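Local coordinates for protein putative platelet activating factor (Streptococcus pneumoniae, PDB 2HSJ) that is of unknown function but, as a member of the GDSL-like lipase/acylhydrolase family within the SGNH hydrolase clan, probably cleaves ester or related acyl bonds, at residues 31-40 with 80-91; 129-137 with 149-160. All blocks are in the same frame, centred on the assembly; numbering follows the deposited sequence. Where two conformers were deposited one is given.

Interaction 1: residues 31-40 with 80-91; sequences SVVEPNILFI and HLYGGAVDKIFL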
loop_
_atom_site.group_PDB
_atom_site.type_symbol
_atom_site.label_atom_id
_atom_site.label_comp_id
_atom_site.label_asym_id
_atom_site.label_seq_id
_atom_site.Cartn_x
_atom_site.Cartn_y
_atom_site.Cartn_z
ATOM N N SER D 31 4.523 9.854 -7.040
ATOM C CA SER D 31 4.690 8.645 -6.218
ATOM C C SER D 31 3.415 7.785 -6.156
ATOM O O SER D 31 2.290 8.331 -6.039
ATOM C CB SER D 31 5.080 9.029 -4.807
ATOM O OG SER D 31 5.057 7.881 -3.974
ATOM N N VAL D 32 3.589 6.461 -6.173
ATOM C CA VAL D 32 2.450 5.553 -6.093
ATOM C C VAL D 32 2.203 5.070 -4.657
ATOM O O VAL D 32 1.286 4.266 -4.438
ATOM C CB VAL D 32 2.562 4.347 -7.064
ATOM C CG1 VAL D 32 2.768 4.828 -8.468
ATOM C CG2 VAL D 32 3.678 3.378 -6.636
ATOM N N VAL D 33 2.993 5.541 -3.690
ATOM C CA VAL D 33 2.776 5.130 -2.302
ATOM C C VAL D 33 2.304 6.321 -1.477
ATOM O O VAL D 33 2.548 7.479 -1.825
ATOM C CB VAL D 33 4.037 4.492 -1.659
ATOM C CG1 VAL D 33 4.458 3.277 -2.468
ATOM C CG2 VAL D 33 5.192 5.502 -1.574
ATOM N N GLU D 34 1.649 6.016 -0.357
ATOM C CA GLU D 34 1.273 7.026 0.622
ATOM C C GLU D 34 2.238 6.924 1.792
ATOM O O GLU D 34 2.281 5.890 2.474
ATOM C CB GLU D 34 -0.151 6.746 1.108
ATOM C CG GLU D 34 -1.210 7.191 0.096
ATOM C CD GLU D 34 -1.419 8.700 0.054
ATOM O OE1 GLU D 34 -0.705 9.447 0.756
ATOM O OE2 GLU D 34 -2.314 9.149 -0.701
ATOM N N PRO D 35 3.066 7.960 2.016
ATOM C CA PRO D 35 3.962 7.851 3.158
ATOM C C PRO D 35 3.200 7.846 4.471
ATOM O O PRO D 35 2.397 8.731 4.710
ATOM C CB PRO D 35 4.849 9.095 3.075
ATOM C CG PRO D 35 4.309 9.927 1.972
ATOM C CD PRO D 35 3.251 9.206 1.234
ATOM N N ASN D 36 3.455 6.845 5.297
ATOM C CA ASN D 36 2.965 6.867 6.664
ATOM C C ASN D 36 3.931 7.662 7.536
ATOM O O ASN D 36 3.519 8.403 8.441
ATOM C CB ASN D 36 2.766 5.439 7.173
ATOM C CG ASN D 36 2.282 5.399 8.611
ATOM O OD1 ASN D 36 3.082 5.190 9.535
ATOM N ND2 ASN D 36 0.963 5.641 8.822
ATOM N N ILE D 37 5.229 7.500 7.250
ATOM C CA ILE D 37 6.286 8.218 7.942
ATOM C C ILE D 37 7.153 8.843 6.844
ATOM O O ILE D 37 7.498 8.163 5.851
ATOM C CB ILE D 37 7.167 7.240 8.790
ATOM C CG1 ILE D 37 6.292 6.319 9.658
ATOM C CG2 ILE D 37 8.276 7.980 9.538
ATOM C CD1 ILE D 37 5.645 6.920 10.821
ATOM N N LEU D 38 7.468 10.132 6.995
ATOM C CA LEU D 38 8.501 10.757 6.176
ATOM C C LEU D 38 9.752 10.910 7.023
ATOM O O LEU D 38 9.675 11.490 8.122
ATOM C CB LEU D 38 8.045 12.141 5.708
ATOM C CG LEU D 38 6.969 12.143 4.617
ATOM C CD1 LEU D 38 6.264 13.480 4.547
ATOM C CD2 LEU D 38 7.543 11.855 3.218
ATOM N N PHE D 39 10.898 10.407 6.551
ATOM C CA PHE D 39 12.179 10.654 7.228
ATOM C C PHE D 39 12.843 11.798 6.488
ATOM O O PHE D 39 13.084 11.701 5.285
ATOM C CB PHE D 39 13.086 9.413 7.183
ATOM C CG PHE D 39 13.061 8.585 8.447
ATOM C CD1 PHE D 39 11.921 7.881 8.799
ATOM C CD2 PHE D 39 14.180 8.505 9.268
ATOM C CE1 PHE D 39 11.886 7.100 9.955
ATOM C CE2 PHE D 39 14.143 7.740 10.439
ATOM C CZ PHE D 39 13.002 7.044 10.772
ATOM N N ILE D 40 13.089 12.889 7.209
ATOM C CA ILE D 40 13.675 14.099 6.622
ATOM C C ILE D 40 14.967 14.430 7.361
ATOM O O ILE D 40 15.071 14.296 8.584
ATOM C CB ILE D 40 12.669 15.307 6.733
ATOM C CG1 ILE D 40 11.385 14.966 5.970
ATOM C CG2 ILE D 40 13.297 16.612 6.252
ATOM C CD1 ILE D 40 10.319 16.029 6.165
ATOM N N HIS D 80 10.272 18.103 0.653
ATOM C CA HIS D 80 10.407 17.001 1.618
ATOM C C HIS D 80 9.089 16.519 2.131
ATOM O O HIS D 80 9.062 15.596 2.944
ATOM C CB HIS D 80 11.306 17.434 2.772
ATOM C CG HIS D 80 12.665 17.837 2.304
ATOM N ND1 HIS D 80 13.729 16.960 2.255
ATOM C CD2 HIS D 80 13.119 19.011 1.808
ATOM C CE1 HIS D 80 14.789 17.585 1.773
ATOM N NE2 HIS D 80 14.439 18.821 1.458
ATOM N N LEU D 81 7.989 17.115 1.643
ATOM C CA LEU D 81 6.652 16.821 2.194
ATOM C C LEU D 81 5.655 16.466 1.099
ATOM O O LEU D 81 5.460 17.251 0.149
ATOM C CB LEU D 81 6.128 18.028 2.967
ATOM C CG LEU D 81 6.941 18.495 4.191
ATOM C CD1 LEU D 81 6.436 19.852 4.702
ATOM C CD2 LEU D 81 6.867 17.467 5.296
ATOM N N TYR D 82 5.023 15.292 1.236
ATOM C CA TYR D 82 3.855 14.951 0.426
ATOM C C TYR D 82 3.064 13.875 1.135
ATOM O O TYR D 82 3.552 13.282 2.122
ATOM C CB TYR D 82 4.232 14.498 -0.975
ATOM C CG TYR D 82 4.710 13.067 -1.112
ATOM C CD1 TYR D 82 3.862 12.065 -1.595
ATOM C CD2 TYR D 82 6.033 12.717 -0.797
ATOM C CE1 TYR D 82 4.291 10.760 -1.782
ATOM C CE2 TYR D 82 6.472 11.394 -0.953
ATOM C CZ TYR D 82 5.592 10.406 -1.432
ATOM O OH TYR D 82 6.010 9.098 -1.637
ATOM N N GLY D 83 1.852 13.651 0.639
ATOM C CA GLY D 83 1.010 12.571 1.107
ATOM C C GLY D 83 -0.289 13.042 1.700
ATOM O O GLY D 83 -0.387 14.155 2.229
ATOM N N GLY D 84 -1.273 12.167 1.633
ATOM C CA GLY D 84 -2.583 12.451 2.196
ATOM C C GLY D 84 -2.833 11.894 3.584
ATOM O O GLY D 84 -3.927 12.124 4.142
ATOM N N ALA D 85 -1.866 11.137 4.123
ATOM C CA ALA D 85 -2.069 10.469 5.421
ATOM C C ALA D 85 -0.748 10.295 6.173
ATOM O O ALA D 85 -0.360 9.193 6.588
ATOM C CB ALA D 85 -2.730 9.125 5.201
ATOM N N VAL D 86 -0.016 11.394 6.285
ATOM C CA VAL D 86 1.279 11.334 6.960
ATOM C C VAL D 86 1.054 11.329 8.472
ATOM O O VAL D 86 0.570 12.304 9.043
ATOM C CB VAL D 86 2.173 12.531 6.586
ATOM C CG1 VAL D 86 3.549 12.353 7.255
ATOM C CG2 VAL D 86 2.295 12.632 5.054
ATOM N N ASP D 87 1.378 10.218 9.109
ATOM C CA ASP D 87 1.236 10.128 10.562
ATOM C C ASP D 87 2.362 10.863 11.286
ATOM O O ASP D 87 2.118 11.554 12.288
ATOM C CB ASP D 87 1.214 8.649 10.995
ATOM C CG ASP D 87 -0.160 8.017 10.857
ATOM O OD1 ASP D 87 -1.107 8.696 10.354
ATOM O OD2 ASP D 87 -0.310 6.842 11.283
ATOM N N LYS D 88 3.595 10.687 10.807
ATOM C CA LYS D 88 4.751 11.195 11.515
ATOM C C LYS D 88 5.808 11.612 10.531
ATOM O O LYS D 88 5.959 11.019 9.449
ATOM C CB LYS D 88 5.367 10.122 12.441
ATOM C CG LYS D 88 4.416 9.588 13.500
ATOM C CD LYS D 88 5.099 8.519 14.310
ATOM C CE LYS D 88 4.202 8.018 15.419
ATOM N NZ LYS D 88 3.073 7.262 14.865
ATOM N N ILE D 89 6.546 12.635 10.935
ATOM C CA ILE D 89 7.776 13.057 10.274
ATOM C C ILE D 89 8.902 12.862 11.264
ATOM O O ILE D 89 8.829 13.362 12.378
ATOM C CB ILE D 89 7.705 14.555 9.893
ATOM C CG1 ILE D 89 6.675 14.762 8.781
ATOM C CG2 ILE D 89 9.092 15.100 9.476
ATOM C CD1 ILE D 89 6.150 16.222 8.687
ATOM N N PHE D 90 9.919 12.100 10.871
ATOM C CA PHE D 90 11.137 11.970 11.681
ATOM C C PHE D 90 12.136 12.947 11.115
ATOM O O PHE D 90 12.393 12.940 9.910
ATOM C CB PHE D 90 11.699 10.559 11.600
ATOM C CG PHE D 90 11.026 9.589 12.518
ATOM C CD1 PHE D 90 9.651 9.412 12.517
ATOM C CD2 PHE D 90 11.794 8.871 13.429
ATOM C CE1 PHE D 90 9.060 8.511 13.386
ATOM C CE2 PHE D 90 11.212 7.979 14.305
ATOM C CZ PHE D 90 9.843 7.796 14.289
ATOM N N LEU D 91 12.706 13.777 11.979
ATOM C CA LEU D 91 13.624 14.806 11.559
ATOM C C LEU D 91 14.974 14.611 12.260
ATOM O O LEU D 91 15.071 14.670 13.490
ATOM C CB LEU D 91 13.027 16.166 11.906
ATOM C CG LEU D 91 13.858 17.358 11.518
ATOM C CD1 LEU D 91 14.214 17.319 10.038
ATOM C CD2 LEU D 91 13.058 18.626 11.892
HETATM O O HOH W 1 0.553 10.028 3.171
HETATM O O HOH W 2 -0.825 6.577 6.780
HETATM O O HOH W 3 2.715 5.786 12.093
#

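Interaction 2: residues 129-137 with 149-160; sequences LLSILPVNE and SNEKIQNWNQAY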
loop_
_atom_site.group_PDB
_atom_site.type_symbol
_atom_site.label_atom_id
_atom_site.label_comp_id
_atom_site.label_asym_id
_atom_site.label_seq_id
_atom_site.Cartn_x
_atom_site.Cartn_y
_atom_site.Cartn_z
ATOM N N LEU D 129 11.520 14.706 16.702
ATOM C CA LEU D 129 12.760 15.461 16.502
ATOM C C LEU D 129 13.899 14.687 17.178
ATOM O O LEU D 129 13.986 14.622 18.420
ATOM C CB LEU D 129 12.629 16.867 17.109
ATOM C CG LEU D 129 13.845 17.807 17.075
ATOM C CD1 LEU D 129 14.303 18.104 15.614
ATOM C CD2 LEU D 129 13.503 19.100 17.840
ATOM N N LEU D 130 14.752 14.090 16.351
ATOM C CA LEU D 130 15.782 13.222 16.891
ATOM C C LEU D 130 16.897 14.041 17.503
ATOM O O LEU D 130 17.284 15.087 16.980
ATOM C CB LEU D 130 16.365 12.308 15.797
ATOM C CG LEU D 130 15.592 11.002 15.615
ATOM C CD1 LEU D 130 14.114 11.191 15.208
ATOM C CD2 LEU D 130 16.365 10.179 14.578
ATOM N N SER D 131 17.481 13.519 18.574
ATOM C CA SER D 131 18.753 14.055 19.024
ATOM C C SER D 131 19.773 13.964 17.884
ATOM O O SER D 131 19.843 12.943 17.198
ATOM C CB SER D 131 19.234 13.224 20.211
ATOM O OG SER D 131 19.410 11.884 19.818
ATOM N N ILE D 132 20.593 14.999 17.710
ATOM C CA ILE D 132 21.781 14.876 16.866
ATOM C C ILE D 132 22.649 13.731 17.401
ATOM O O ILE D 132 22.853 13.584 18.604
ATOM C CB ILE D 132 22.566 16.205 16.860
ATOM C CG1 ILE D 132 21.680 17.342 16.328
ATOM C CG2 ILE D 132 23.897 16.061 16.114
ATOM C CD1 ILE D 132 22.248 18.755 16.562
ATOM N N LEU D 133 23.174 12.910 16.491
ATOM C CA LEU D 133 23.896 11.721 16.921
ATOM C C LEU D 133 25.314 12.061 17.395
ATOM O O LEU D 133 25.872 13.086 16.992
ATOM C CB LEU D 133 23.958 10.697 15.786
ATOM C CG LEU D 133 22.653 10.390 15.055
ATOM C CD1 LEU D 133 22.863 9.235 14.075
ATOM C CD2 LEU D 133 21.589 10.042 16.039
ATOM N N PRO D 134 25.926 11.192 18.227
ATOM C CA PRO D 134 27.322 11.412 18.662
ATOM C C PRO D 134 28.300 11.187 17.507
ATOM O O PRO D 134 27.958 10.545 16.496
ATOM C CB PRO D 134 27.551 10.348 19.744
ATOM C CG PRO D 134 26.538 9.261 19.396
ATOM C CD PRO D 134 25.357 9.931 18.745
ATOM N N VAL D 135 29.500 11.721 17.680
ATOM C CA VAL D 135 30.616 11.455 16.808
ATOM C C VAL D 135 31.659 10.660 17.579
ATOM O O VAL D 135 31.609 10.558 18.815
ATOM C CB VAL D 135 31.228 12.765 16.271
ATOM C CG1 VAL D 135 30.222 13.459 15.383
ATOM C CG2 VAL D 135 31.710 13.682 17.423
ATOM N N ASN D 136 32.618 10.107 16.842
ATOM C CA ASN D 136 33.755 9.442 17.461
ATOM C C ASN D 136 34.939 10.378 17.372
ATOM O O ASN D 136 35.308 10.827 16.284
ATOM C CB ASN D 136 34.019 8.083 16.813
ATOM C CG ASN D 136 35.050 7.269 17.584
ATOM O OD1 ASN D 136 36.203 7.658 17.669
ATOM N ND2 ASN D 136 34.625 6.146 18.173
ATOM N N GLU D 137 35.522 10.673 18.539
ATOM C CA GLU D 137 36.553 11.702 18.644
ATOM C C GLU D 137 37.981 11.146 18.493
ATOM O O GLU D 137 38.951 11.888 18.665
ATOM C CB GLU D 137 36.376 12.520 19.945
ATOM C CG GLU D 137 35.133 13.438 19.924
ATOM C CD GLU D 137 34.897 14.193 21.240
ATOM O OE1 GLU D 137 35.687 14.000 22.188
ATOM O OE2 GLU D 137 33.936 15.001 21.319
ATOM N N SER D 149 31.976 18.134 18.245
ATOM C CA SER D 149 32.385 17.475 19.494
ATOM C C SER D 149 31.126 17.012 20.173
ATOM O O SER D 149 30.051 17.560 19.923
ATOM C CB SER D 149 33.139 18.425 20.419
ATOM O OG SER D 149 32.267 19.365 21.023
ATOM N N ASN D 150 31.252 15.990 21.018
ATOM C CA ASN D 150 30.091 15.476 21.718
ATOM C C ASN D 150 29.561 16.437 22.777
ATOM O O ASN D 150 28.371 16.395 23.096
ATOM C CB ASN D 150 30.365 14.067 22.262
ATOM C CG ASN D 150 30.487 13.033 21.148
ATOM O OD1 ASN D 150 29.587 12.922 20.310
ATOM N ND2 ASN D 150 31.613 12.299 21.113
ATOM N N GLU D 151 30.418 17.322 23.291
ATOM C CA GLU D 151 29.935 18.366 24.217
ATOM C C GLU D 151 29.028 19.368 23.490
ATOM O O GLU D 151 27.970 19.730 24.013
ATOM C CB GLU D 151 31.083 19.076 24.939
ATOM C CG GLU D 151 32.094 18.121 25.593
ATOM C CD GLU D 151 33.281 17.810 24.674
ATOM O OE1 GLU D 151 34.325 18.461 24.885
ATOM O OE2 GLU D 151 33.185 16.956 23.737
ATOM N N LYS D 152 29.417 19.788 22.282
ATOM C CA LYS D 152 28.583 20.683 21.466
ATOM C C LYS D 152 27.276 19.983 21.112
ATOM O O LYS D 152 26.187 20.557 21.258
ATOM C CB LYS D 152 29.258 21.072 20.144
ATOM C CG LYS D 152 30.494 21.947 20.242
ATOM C CD LYS D 152 31.231 21.956 18.895
ATOM C CE LYS D 152 32.407 22.957 18.887
ATOM N NZ LYS D 152 32.963 23.165 17.498
ATOM N N ILE D 153 27.392 18.743 20.641
ATOM C CA ILE D 153 26.202 17.970 20.236
ATOM C C ILE D 153 25.223 17.833 21.413
ATOM O O ILE D 153 24.029 18.063 21.242
ATOM C CB ILE D 153 26.580 16.602 19.638
ATOM C CG1 ILE D 153 27.216 16.826 18.253
ATOM C CG2 ILE D 153 25.368 15.710 19.508
ATOM C CD1 ILE D 153 28.067 15.684 17.774
ATOM N N GLN D 154 25.732 17.477 22.592
ATOM C CA GLN D 154 24.888 17.390 23.795
ATOM C C GLN D 154 24.233 18.738 24.166
ATOM O O GLN D 154 23.078 18.761 24.562
ATOM C CB GLN D 154 25.685 16.815 24.964
ATOM C CG GLN D 154 25.887 15.324 24.821
ATOM C CD GLN D 154 26.713 14.715 25.944
ATOM O OE1 GLN D 154 27.909 15.002 26.086
ATOM N NE2 GLN D 154 26.087 13.849 26.733
ATOM N N ASN D 155 24.957 19.848 24.010
ATOM C CA ASN D 155 24.366 21.176 24.243
ATOM C C ASN D 155 23.248 21.499 23.246
ATOM O O ASN D 155 22.198 22.041 23.617
ATOM C CB ASN D 155 25.442 22.266 24.238
ATOM C CG ASN D 155 26.338 22.185 25.457
ATOM O OD1 ASN D 155 25.941 21.649 26.492
ATOM N ND2 ASN D 155 27.550 22.723 25.346
ATOM N N TRP D 156 23.455 21.150 21.978
ATOM C CA TRP D 156 22.398 21.346 21.000
ATOM C C TRP D 156 21.202 20.479 21.325
ATOM O O TRP D 156 20.068 20.935 21.203
ATOM C CB TRP D 156 22.900 21.085 19.587
ATOM C CG TRP D 156 23.710 22.253 19.085
ATOM C CD1 TRP D 156 24.699 22.944 19.772
ATOM C CD2 TRP D 156 23.607 22.877 17.797
ATOM N NE1 TRP D 156 25.205 23.953 18.973
ATOM C CE2 TRP D 156 24.571 23.924 17.758
ATOM C CE3 TRP D 156 22.819 22.637 16.658
ATOM C CZ2 TRP D 156 24.737 24.746 16.634
ATOM C CZ3 TRP D 156 22.990 23.442 15.536
ATOM C CH2 TRP D 156 23.955 24.484 15.530
ATOM N N ASN D 157 21.455 19.250 21.768
ATOM C CA ASN D 157 20.368 18.324 22.071
ATOM C C ASN D 157 19.515 18.807 23.223
ATOM O O ASN D 157 18.298 18.579 23.235
ATOM C CB ASN D 157 20.896 16.908 22.286
ATOM C CG ASN D 157 21.330 16.267 20.974
ATOM O OD1 ASN D 157 20.886 16.699 19.905
ATOM N ND2 ASN D 157 22.158 15.216 21.052
ATOM N N GLN D 158 20.135 19.513 24.168
ATOM C CA GLN D 158 19.378 20.100 25.283
ATOM C C GLN D 158 18.431 21.163 24.743
ATOM O O GLN D 158 17.263 21.233 25.155
ATOM C CB GLN D 158 20.315 20.670 26.368
ATOM C CG GLN D 158 19.648 20.920 27.712
ATOM C CD GLN D 158 20.665 21.118 28.835
ATOM O OE1 GLN D 158 21.830 20.696 28.720
ATOM N NE2 GLN D 158 20.239 21.766 29.917
ATOM N N ALA D 159 18.931 21.977 23.806
ATOM C CA ALA D 159 18.104 22.979 23.129
ATOM C C ALA D 159 16.956 22.371 22.285
ATOM O O ALA D 159 15.838 22.870 22.305
ATOM C CB ALA D 159 18.966 23.906 22.301
ATOM N N TYR D 160 17.250 21.308 21.543
ATOM C CA TYR D 160 16.207 20.618 20.784
ATOM C C TYR D 160 15.115 20.108 21.723
ATOM O O TYR D 160 13.926 20.191 21.403
ATOM C CB TYR D 160 16.806 19.405 20.053
ATOM C CG TYR D 160 17.527 19.701 18.730
ATOM C CD1 TYR D 160 18.169 20.929 18.495
ATOM C CD2 TYR D 160 17.580 18.732 17.727
ATOM C CE1 TYR D 160 18.849 21.179 17.283
ATOM C CE2 TYR D 160 18.238 18.973 16.520
ATOM C CZ TYR D 160 18.871 20.198 16.306
ATOM O OH TYR D 160 19.512 20.431 15.116
#

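Interaction 1: residues 31-40 with 80-91
Pro35 lays CG over one face of the Tyr82 ring, nearer its edge than its middle, just before two adjacent inner strands, 37-41 and 88-92, of the five-stranded parallel sheet of the SGNH alpha/beta/alpha fold. Tyr82 OH hydrogen-bonds Ser31 OG at 2.8 Å, and Ser31 OG also accepts from Val33 N in an ST turn. Glu34 OE1 takes the N-H of Gly84 on its syn side at 2.9 Å. Glycine suits position 83: at its phi of 119° a CB would jam against Tyr82 O and press on Pro35 CD.

Asn36 O receives Asp87 N and Lys88 N; Leu38 N to Lys88 O, Phe90 N to Leu38 O and finally Ile40 N to Phe90 O, almost straight, follow. Asn36 ND2 bonds Asp87 OD2 weakly, while Asn36 OD1 meets Lys58 and Asp87 OD1 forms a salt bridge with Lys58 of a second subunit.

In one of two modelled positions of Phe39, its ring is nearly parallel to that of Phe90 (16°) but displaced, and Phe90 CB stands over its centre. Ile37 shares this face, bringing CG2 to Phe90 CD1. On the other face Ile40, its CG1 anti to the carbonyl carbon (chi1 -61°), sends CD1 to CG2 of Ile89, 3.7 Å away. Branched and aromatic residues suit this two-sided burial.

Strand 60-64 flanks 37-40, strand 126-130 flanks 88-91, and helix 70-75 packs on Ile40 and Leu91.

Interaction 2: residues 129-137 with 149-160
This contact packs a helix against the chain leaving a strand end in the three-layer alpha/beta/alpha fold of SGNH hydrolases: 129-137 runs off strand 126-130, and helix 150-164 lies along it. Ile132 fills the middle, its CG2 on CG2 of Ile153 and its CD1 touching both CB of Trp156 and the ring of Tyr160, 3.7 Å from CZ; a branched chain can serve all three. Leu129 crosses the Tyr160 side chain at about a right angle, while the Tyr160 hydroxyl is hydrogen-bonded to Ile93 O.

Two asparagines of the helix, each able to give and accept through one amide, bond to backbone groups of Ile132 and Val135. Asn157 takes Ile132 N on OD1 and returns ND2 to Ile132 O, nearly straight at 172°. Asn150 treats Val135 likewise: Val135 N meets OD1 on a lone pair at 2.9 Å, and ND2 reaches Val135 O within the amide plane.

At the helix start Ser149 is the N-cap, where Ser149 OG accepts from Lys152 N at 3.1 Å. Glu137 OE2 lies 3.2 Å from Glu151 OE2, a pair of like charges that the helix end may partly offset. With CG anti to the carbonyl carbon (chi1 -70°), the extended Glu137 chain brings OE2 to Asn150 N at 2.9 Å.

Following helix 3-30, the chain enters interaction 1 at 31-40, and 80-91 returns to it after a 39-residue excursion that includes strand 60-64 and helix 70-75. Interaction 1 is complete before interaction 2 opens, so the two are in series and neither nest nor cross. Helix 104-121 follows in sequence before 129-137, which leads through an 11-residue connection to 149-160, a much shorter loop. Interaction 1 joins two adjacent inner strands, whereas interaction 2 ties a strand end to a helix. Their centres are 25 Å apart, yet they meet in one sheet, where strands 88-92 and 126-130 are neighbours and Leu91 O lies 2.9 Å from Leu130 N, a probable hydrogen bond.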